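Long-range contact in glutamine synthetase (Helicobacter pylori, PDB 5ZLI), which is a dodecameric enzyme of the glutamine synthetase I-beta class, each subunit pairing a beta-Grasp domain with a larger catalytic domain: residues 138-150 against 256-270. Residues are numbered along the deposited sequence; the frame is centred on the assembly and turned at random.
Sequences AENEFFIFDSIKI and AHLNGKTATFMPKPL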
ATOM      1  N   ALA B 138      40.205  18.846  30.404  1.00 40.99           N
ATOM      2  CA  ALA B 138      39.420  19.064  29.193  1.00 47.35           C
ATOM      3  C   ALA B 138      37.922  18.918  29.463  1.00 49.00           C
ATOM      4  O   ALA B 138      37.489  18.033  30.212  1.00 49.20           O
ATOM      5  CB  ALA B 138      39.836  18.083  28.087  1.00 41.85           C
ATOM      6  N   GLU B 139      37.134  19.811  28.862  1.00 43.09           N
ATOM      7  CA  GLU B 139      35.681  19.679  28.816  1.00 38.61           C
ATOM      8  C   GLU B 139      35.341  19.325  27.371  1.00 40.77           C
ATOM      9  O   GLU B 139      35.387  20.199  26.493  1.00 40.98           O
ATOM     10  CB  GLU B 139      34.998  20.988  29.201  1.00 38.86           C
ATOM     11  CG  GLU B 139      35.531  21.694  30.445  1.00 45.46           C
ATOM     12  CD  GLU B 139      35.042  23.152  30.517  1.00 47.64           C
ATOM     13  OE1 GLU B 139      34.317  23.574  29.590  1.00 47.09           O
ATOM     14  OE2 GLU B 139      35.399  23.883  31.472  1.00 49.49           O
ATOM     15  N   ASN B 140      34.962  18.069  27.116  1.00 34.43           N
ATOM     16  CA  ASN B 140      34.612  17.648  25.753  1.00 27.98           C
ATOM     17  C   ASN B 140      33.098  17.652  25.604  1.00 26.22           C
ATOM     18  O   ASN B 140      32.421  16.664  25.900  1.00 25.92           O
ATOM     19  CB  ASN B 140      35.161  16.272  25.404  1.00 26.00           C
ATOM     20  CG  ASN B 140      36.659  16.230  25.366  1.00 30.98           C
ATOM     21  OD1 ASN B 140      37.267  16.468  24.321  1.00 28.04           O
ATOM     22  ND2 ASN B 140      37.271  15.891  26.504  1.00 34.19           N
ATOM     23  N   GLU B 141      32.571  18.769  25.109  1.00 32.21           N
ATOM     24  CA  GLU B 141      31.173  18.819  24.697  1.00 32.60           C
ATOM     25  C   GLU B 141      30.932  17.833  23.557  1.00 28.07           C
ATOM     26  O   GLU B 141      31.794  17.629  22.692  1.00 26.66           O
ATOM     27  CB  GLU B 141      30.776  20.246  24.283  1.00 30.64           C
ATOM     28  CG  GLU B 141      31.021  21.292  25.388  1.00 37.90           C
ATOM     29  CD  GLU B 141      30.694  22.750  24.999  1.00 39.84           C
ATOM     30  OE1 GLU B 141      30.786  23.097  23.802  1.00 41.61           O
ATOM     31  OE2 GLU B 141      30.436  23.573  25.916  1.00 38.25           O
ATOM     32  N   PHE B 142      29.743  17.227  23.568  1.00 25.35           N
ATOM     33  CA  PHE B 142      29.369  16.194  22.619  1.00 24.14           C
ATOM     34  C   PHE B 142      27.887  16.287  22.309  1.00 25.08           C
ATOM     35  O   PHE B 142      27.179  17.164  22.789  1.00 23.93           O
ATOM     36  CB  PHE B 142      29.679  14.813  23.151  1.00 27.36           C
ATOM     37  CG  PHE B 142      28.959  14.493  24.422  1.00 27.69           C
ATOM     38  CD1 PHE B 142      27.652  14.064  24.404  1.00 25.48           C
ATOM     39  CD2 PHE B 142      29.618  14.593  25.633  1.00 23.08           C
ATOM     40  CE1 PHE B 142      26.999  13.766  25.583  1.00 26.84           C
ATOM     41  CE2 PHE B 142      28.993  14.283  26.779  1.00 27.07           C
ATOM     42  CZ  PHE B 142      27.662  13.870  26.767  1.00 29.60           C
ATOM     43  N   PHE B 143      27.440  15.381  21.459  1.00 27.34           N
ATOM     44  CA  PHE B 143      26.071  15.332  20.989  1.00 23.24           C
ATOM     45  C   PHE B 143      25.607  13.895  21.029  1.00 28.19           C
ATOM     46  O   PHE B 143      26.361  12.972  20.714  1.00 29.14           O
ATOM     47  CB  PHE B 143      25.916  15.836  19.554  1.00 19.59           C
ATOM     48  CG  PHE B 143      25.906  17.319  19.417  1.00 21.70           C
ATOM     49  CD1 PHE B 143      24.704  18.027  19.490  1.00 21.76           C
ATOM     50  CD2 PHE B 143      27.086  18.012  19.202  1.00 19.03           C
ATOM     51  CE1 PHE B 143      24.682  19.402  19.366  1.00 24.23           C
ATOM     52  CE2 PHE B 143      27.078  19.391  19.067  1.00 23.50           C
ATOM     53  CZ  PHE B 143      25.875  20.095  19.149  1.00 22.10           C
ATOM     54  N   ILE B 144      24.354  13.703  21.354  1.00 32.34           N
ATOM     55  CA  ILE B 144      23.769  12.390  21.298  1.00 25.95           C
ATOM     56  C   ILE B 144      22.624  12.480  20.329  1.00 23.55           C
ATOM     57  O   ILE B 144      21.641  13.178  20.584  1.00 33.52           O
ATOM     58  CB  ILE B 144      23.309  11.901  22.660  1.00 23.11           C
ATOM     59  CG1 ILE B 144      24.555  11.705  23.531  1.00 23.09           C
ATOM     60  CG2 ILE B 144      22.389  10.670  22.469  1.00 23.63           C
ATOM     61  CD1 ILE B 144      24.342  10.867  24.773  1.00 20.80           C
ATOM     62  N   PHE B 145      22.786  11.857  19.185  1.00 23.01           N
ATOM     63  CA  PHE B 145      21.773  11.874  18.152  1.00 29.05           C
ATOM     64  C   PHE B 145      20.984  10.563  18.128  1.00 33.90           C
ATOM     65  O   PHE B 145      21.346   9.570  18.765  1.00 33.90           O
ATOM     66  CB  PHE B 145      22.444  12.185  16.810  1.00 33.10           C
ATOM     67  CG  PHE B 145      23.014  13.602  16.712  1.00 25.72           C
ATOM     68  CD1 PHE B 145      22.200  14.722  16.984  1.00 20.15           C
ATOM     69  CD2 PHE B 145      24.336  13.813  16.327  1.00 17.02           C
ATOM     70  CE1 PHE B 145      22.695  16.011  16.880  1.00 17.26           C
ATOM     71  CE2 PHE B 145      24.846  15.105  16.213  1.00 15.12           C
ATOM     72  CZ  PHE B 145      24.030  16.201  16.489  1.00 21.20           C
ATOM     73  N   ASP B 146      19.850  10.587  17.423  1.00 38.50           N
ATOM     74  CA  ASP B 146      19.095   9.357  17.168  1.00 39.72           C
ATOM     75  C   ASP B 146      19.585   8.649  15.921  1.00 36.73           C
ATOM     76  O   ASP B 146      19.614   7.413  15.867  1.00 35.50           O
ATOM     77  CB  ASP B 146      17.589   9.636  17.031  1.00 32.47           C
ATOM     78  CG  ASP B 146      16.995  10.219  18.282  1.00 42.08           C
ATOM     79  OD1 ASP B 146      17.480   9.835  19.371  1.00 40.14           O
ATOM     80  OD2 ASP B 146      16.041  11.027  18.190  1.00 48.97           O
ATOM     81  N   SER B 147      19.954   9.433  14.919  1.00 36.25           N
ATOM     82  CA  SER B 147      20.264   8.923  13.603  1.00 34.35           C
ATOM     83  C   SER B 147      21.288   9.811  12.923  1.00 31.54           C
ATOM     84  O   SER B 147      21.317  11.029  13.108  1.00 34.23           O
ATOM     85  CB  SER B 147      18.996   8.860  12.745  1.00 38.22           C
ATOM     86  OG  SER B 147      19.283   8.538  11.388  1.00 51.51           O
ATOM     87  N   ILE B 148      22.115   9.183  12.112  1.00 31.24           N
ATOM     88  CA  ILE B 148      23.022   9.889  11.232  1.00 34.02           C
ATOM     89  C   ILE B 148      22.984   9.136   9.909  1.00 31.76           C
ATOM     90  O   ILE B 148      22.951   7.908   9.908  1.00 30.27           O
ATOM     91  CB  ILE B 148      24.430  10.000  11.851  1.00 28.46           C
ATOM     92  CG1 ILE B 148      25.460  10.381  10.787  1.00 28.51           C
ATOM     93  CG2 ILE B 148      24.745   8.781  12.660  1.00 27.27           C
ATOM     94  CD1 ILE B 148      25.171  11.744  10.148  1.00 33.48           C
ATOM     95  N   LYS B 149      22.803   9.855   8.800  1.00 30.86           N
ATOM     96  CA  LYS B 149      22.730   9.230   7.479  1.00 31.08           C
ATOM     97  C   LYS B 149      23.653   9.987   6.549  1.00 37.25           C
ATOM     98  O   LYS B 149      23.598  11.218   6.490  1.00 39.74           O
ATOM     99  CB  LYS B 149      21.311   9.232   6.909  1.00 33.28           C
ATOM    100  CG  LYS B 149      20.287   8.437   7.719  1.00 41.77           C
ATOM    101  CD  LYS B 149      19.055   8.098   6.881  1.00 42.89           C
ATOM    102  CE  LYS B 149      17.829   7.893   7.782  1.00 49.03           C
ATOM    103  NZ  LYS B 149      16.555   7.757   7.012  1.00 54.10           N
ATOM    104  N   ILE B 150      24.501   9.263   5.828  1.00 33.62           N
ATOM    105  CA  ILE B 150      25.528   9.880   5.007  1.00 30.90           C
ATOM    106  C   ILE B 150      25.551   9.237   3.631  1.00 33.47           C
ATOM    107  O   ILE B 150      25.159   8.081   3.449  1.00 39.55           O
ATOM    108  CB  ILE B 150      26.914   9.794   5.671  1.00 34.58           C
ATOM    109  CG1 ILE B 150      26.826  10.149   7.149  1.00 27.14           C
ATOM    110  CG2 ILE B 150      27.905  10.693   4.973  1.00 35.45           C
ATOM    111  CD1 ILE B 150      28.033   9.703   7.891  1.00 37.67           C
ATOM    112  N   ALA B 256      25.580   6.036  24.750  1.00 20.33           N
ATOM    113  CA  ALA B 256      24.674   6.401  23.664  1.00 25.93           C
ATOM    114  C   ALA B 256      24.234   5.152  22.898  1.00 24.95           C
ATOM    115  O   ALA B 256      23.062   5.022  22.530  1.00 19.60           O
ATOM    116  CB  ALA B 256      25.329   7.410  22.725  1.00 27.15           C
ATOM    117  N   HIS B 257      25.180   4.234  22.633  1.00 26.74           N
ATOM    118  CA  HIS B 257      24.899   3.041  21.840  1.00 23.21           C
ATOM    119  C   HIS B 257      24.005   2.012  22.544  1.00 25.22           C
ATOM    120  O   HIS B 257      23.149   1.394  21.901  1.00 26.43           O
ATOM    121  CB  HIS B 257      26.199   2.386  21.408  1.00 20.78           C
ATOM    122  CG  HIS B 257      25.975   1.105  20.677  1.00 30.56           C
ATOM    123  ND1 HIS B 257      25.638   1.067  19.340  1.00 33.26           N
ATOM    124  CD2 HIS B 257      25.978  -0.177  21.107  1.00 31.14           C
ATOM    125  CE1 HIS B 257      25.461  -0.189  18.976  1.00 31.13           C
ATOM    126  NE2 HIS B 257      25.656  -0.961  20.030  1.00 30.76           N
ATOM    127  N   LEU B 258      24.243   1.736  23.829  1.00 31.26           N
ATOM    128  CA  LEU B 258      23.470   0.706  24.528  1.00 26.86           C
ATOM    129  C   LEU B 258      22.021   1.106  24.654  1.00 33.23           C
ATOM    130  O   LEU B 258      21.146   0.244  24.721  1.00 38.09           O
ATOM    131  CB  LEU B 258      24.046   0.440  25.912  1.00 32.96           C
ATOM    132  CG  LEU B 258      23.766  -0.900  26.601  1.00 49.25           C
ATOM    133  CD1 LEU B 258      24.620  -2.042  25.962  1.00 51.01           C
ATOM    134  CD2 LEU B 258      23.998  -0.801  28.131  1.00 36.88           C
ATOM    135  N   ASN B 259      21.751   2.400  24.740  1.00 33.14           N
ATOM    136  CA  ASN B 259      20.393   2.903  24.755  1.00 30.94           C
ATOM    137  C   ASN B 259      19.855   3.209  23.384  1.00 30.08           C
ATOM    138  O   ASN B 259      18.910   3.988  23.294  1.00 34.99           O
ATOM    139  CB  ASN B 259      20.295   4.174  25.573  1.00 38.39           C
ATOM    140  CG  ASN B 259      20.432   3.909  27.013  1.00 42.00           C
ATOM    141  OD1 ASN B 259      21.336   4.432  27.644  1.00 34.45           O
ATOM    142  ND2 ASN B 259      19.588   3.012  27.548  1.00 47.99           N
ATOM    143  N   GLY B 260      20.463   2.689  22.321  1.00 27.11           N
ATOM    144  CA  GLY B 260      19.910   2.847  20.986  1.00 26.61           C
ATOM    145  C   GLY B 260      20.149   4.152  20.246  1.00 27.71           C
ATOM    146  O   GLY B 260      19.367   4.507  19.366  1.00 26.17           O
ATOM    147  N   LYS B 261      21.233   4.861  20.545  1.00 34.77           N
ATOM    148  CA  LYS B 261      21.532   6.146  19.905  1.00 31.61           C
ATOM    149  C   LYS B 261      22.949   6.192  19.322  1.00 30.13           C
ATOM    150  O   LYS B 261      23.629   5.169  19.174  1.00 34.88           O
ATOM    151  CB  LYS B 261      21.348   7.273  20.929  1.00 37.46           C
ATOM    152  CG  LYS B 261      20.140   7.089  21.864  1.00 28.86           C
ATOM    153  CD  LYS B 261      19.377   8.347  22.042  1.00 28.68           C
ATOM    154  CE  LYS B 261      18.020   8.091  22.638  1.00 27.56           C
ATOM    155  NZ  LYS B 261      17.195   9.266  22.260  1.00 38.71           N
ATOM    156  N   THR B 262      23.413   7.374  18.974  1.00 26.81           N
ATOM    157  CA  THR B 262      24.713   7.489  18.336  1.00 28.82           C
ATOM    158  C   THR B 262      25.290   8.828  18.733  1.00 29.15           C
ATOM    159  O   THR B 262      24.611   9.849  18.609  1.00 32.04           O
ATOM    160  CB  THR B 262      24.611   7.362  16.809  1.00 33.50           C
ATOM    161  OG1 THR B 262      25.822   7.844  16.203  1.00 29.87           O
ATOM    162  CG2 THR B 262      23.381   8.092  16.269  1.00 30.23           C
ATOM    163  N   ALA B 263      26.506   8.813  19.250  1.00 29.78           N
ATOM    164  CA  ALA B 263      27.153   9.997  19.791  1.00 26.83           C
ATOM    165  C   ALA B 263      28.164  10.545  18.799  1.00 22.61           C
ATOM    166  O   ALA B 263      28.489   9.904  17.808  1.00 29.75           O
ATOM    167  CB  ALA B 263      27.836   9.652  21.113  1.00 25.82           C
ATOM    168  N   THR B 264      28.645  11.757  19.061  1.00 20.22           N
ATOM    169  CA  THR B 264      29.768  12.336  18.319  1.00 22.84           C
ATOM    170  C   THR B 264      30.394  13.437  19.152  1.00 24.09           C
ATOM    171  O   THR B 264      29.689  14.158  19.870  1.00 22.98           O
ATOM    172  CB  THR B 264      29.394  12.937  16.939  1.00 24.90           C
ATOM    173  OG1 THR B 264      30.471  13.772  16.448  1.00 19.67           O
ATOM    174  CG2 THR B 264      28.169  13.769  17.025  1.00 22.56           C
ATOM    175  N   PHE B 265      31.721  13.545  19.073  1.00 20.07           N
ATOM    176  CA  PHE B 265      32.375  14.730  19.597  1.00 20.38           C
ATOM    177  C   PHE B 265      32.830  15.694  18.497  1.00 26.19           C
ATOM    178  O   PHE B 265      33.585  16.630  18.800  1.00 28.34           O
ATOM    179  CB  PHE B 265      33.549  14.353  20.466  1.00 18.48           C
ATOM    180  CG  PHE B 265      33.182  13.634  21.732  1.00 21.74           C
ATOM    181  CD1 PHE B 265      32.790  12.312  21.707  1.00 23.24           C
ATOM    182  CD2 PHE B 265      33.337  14.241  22.957  1.00 21.54           C
ATOM    183  CE1 PHE B 265      32.528  11.651  22.862  1.00 23.63           C
ATOM    184  CE2 PHE B 265      33.073  13.574  24.108  1.00 18.01           C
ATOM    185  CZ  PHE B 265      32.673  12.293  24.072  1.00 18.91           C
ATOM    186  N   MET B 266      32.311  15.544  17.251  1.00 22.56           N
ATOM    187  CA  MET B 266      32.764  16.373  16.127  1.00 24.29           C
ATOM    188  C   MET B 266      32.417  17.850  16.335  1.00 21.56           C
ATOM    189  O   MET B 266      31.340  18.177  16.839  1.00 25.03           O
ATOM    190  CB  MET B 266      32.172  15.869  14.795  1.00 29.08           C
ATOM    191  CG  MET B 266      30.698  16.171  14.512  1.00 28.53           C
ATOM    192  SD  MET B 266      30.057  15.450  12.964  1.00 43.11           S
ATOM    193  CE  MET B 266      30.920  16.422  11.778  1.00 27.86           C
ATOM    194  N   PRO B 267      33.291  18.764  15.906  1.00 19.69           N
ATOM    195  CA  PRO B 267      33.131  20.190  16.283  1.00 23.71           C
ATOM    196  C   PRO B 267      31.813  20.853  15.876  1.00 24.07           C
ATOM    197  O   PRO B 267      31.267  21.598  16.682  1.00 26.42           O
ATOM    198  CB  PRO B 267      34.352  20.849  15.624  1.00 22.99           C
ATOM    199  CG  PRO B 267      35.319  19.754  15.432  1.00 18.44           C
ATOM    200  CD  PRO B 267      34.546  18.522  15.196  1.00 18.32           C
ATOM    201  N   LYS B 268      31.325  20.694  14.635  1.00 29.04           N
ATOM    202  CA  LYS B 268      30.127  21.406  14.167  1.00 24.28           C
ATOM    203  C   LYS B 268      29.213  20.514  13.317  1.00 27.08           C
ATOM    204  O   LYS B 268      29.263  20.538  12.082  1.00 30.04           O
ATOM    205  CB  LYS B 268      30.547  22.658  13.395  1.00 27.71           C
ATOM    206  CG  LYS B 268      29.442  23.640  13.041  1.00 31.90           C
ATOM    207  CD  LYS B 268      29.084  24.516  14.227  1.00 30.95           C
ATOM    208  CE  LYS B 268      28.561  25.841  13.785  1.00 26.83           C
ATOM    209  NZ  LYS B 268      28.113  26.547  14.981  1.00 29.98           N
ATOM    210  N   PRO B 269      28.335  19.710  13.958  1.00 31.95           N
ATOM    211  CA  PRO B 269      27.367  18.910  13.180  1.00 26.29           C
ATOM    212  C   PRO B 269      26.139  19.665  12.708  1.00 26.46           C
ATOM    213  O   PRO B 269      25.531  19.289  11.707  1.00 31.44           O
ATOM    214  CB  PRO B 269      26.949  17.809  14.158  1.00 27.60           C
ATOM    215  CG  PRO B 269      27.134  18.412  15.501  1.00 26.66           C
ATOM    216  CD  PRO B 269      28.352  19.313  15.384  1.00 27.45           C
ATOM    217  N   LEU B 270      25.743  20.716  13.405  1.00 32.87           N
ATOM    218  CA  LEU B 270      24.532  21.444  13.065  1.00 32.18           C
ATOM    219  C   LEU B 270      24.929  22.834  12.623  1.00 33.15           C
ATOM    220  O   LEU B 270      25.580  23.561  13.381  1.00 32.70           O
ATOM    221  CB  LEU B 270      23.579  21.542  14.255  1.00 33.37           C
ATOM    222  CG  LEU B 270      23.176  20.241  14.936  1.00 31.08           C
ATOM    223  CD1 LEU B 270      22.390  20.543  16.195  1.00 32.99           C
ATOM    224  CD2 LEU B 270      22.360  19.428  13.994  1.00 26.96           C
TER
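Pro-269 lies over one face of the Phe-143 ring, a CH-pi contact with CG 4.0 Å from the ring centroid. The same CG reaches the edge of the Phe-145 ring, 3.9 Å from CZ, so one proline wedges against two phenylalanines; one face of Phe-145 carries CB of Phe-143, toward the rim, and Thr-264 CG2 comes in obliquely. The Phe-265 ring has CB of Phe-142 over one face, 3.8 Å from its centroid, and CB of Asn-140 close to CD2 and CE2. Phe-142 and Phe-265 run side by side in the same direction, their planes inclined at 55°; with chi1 of Phe-142 at 60°, CG sits between the backbone N and carbonyl carbon, which leaves CB over the Phe-265 face and the Phe-142 ring alongside, CD2 near CE2 of Phe-265.

Between these side chains the strands pair antiparallel. Phe-143 with Thr-264 and Phe-145 with Thr-262 are hydrogen-bonded pairs, each bonded in both directions, flanking the non-hydrogen-bonded pair Ile-144 with Ala-263. Just beyond the Phe-145/Thr-262 pair, Lys-261 NZ makes a salt bridge to Asp-146 OD1 (3.0 Å), its aliphatic chain crossing Ile-144 CG2. Thr-264 OG1 accepts from Met-266 N at 2.7 Å, an ST turn.

A Schellman motif with Gly-260 at C-prime ends helix 238-258 just before strand 262-264, which adds to strand 133-145 in the mixed sheet of the catalytic domain. That helix packs on Phe-265 through Leu-248 and Val-252. Thr-262 OG1 is hydrogen-bonded to Phe-180 O of one neighbouring subunit and to Tyr-479 OH of another, and that tyrosine also packs on Phe-145, while strands 228-237 and 278-286 also pair with strand 133-145.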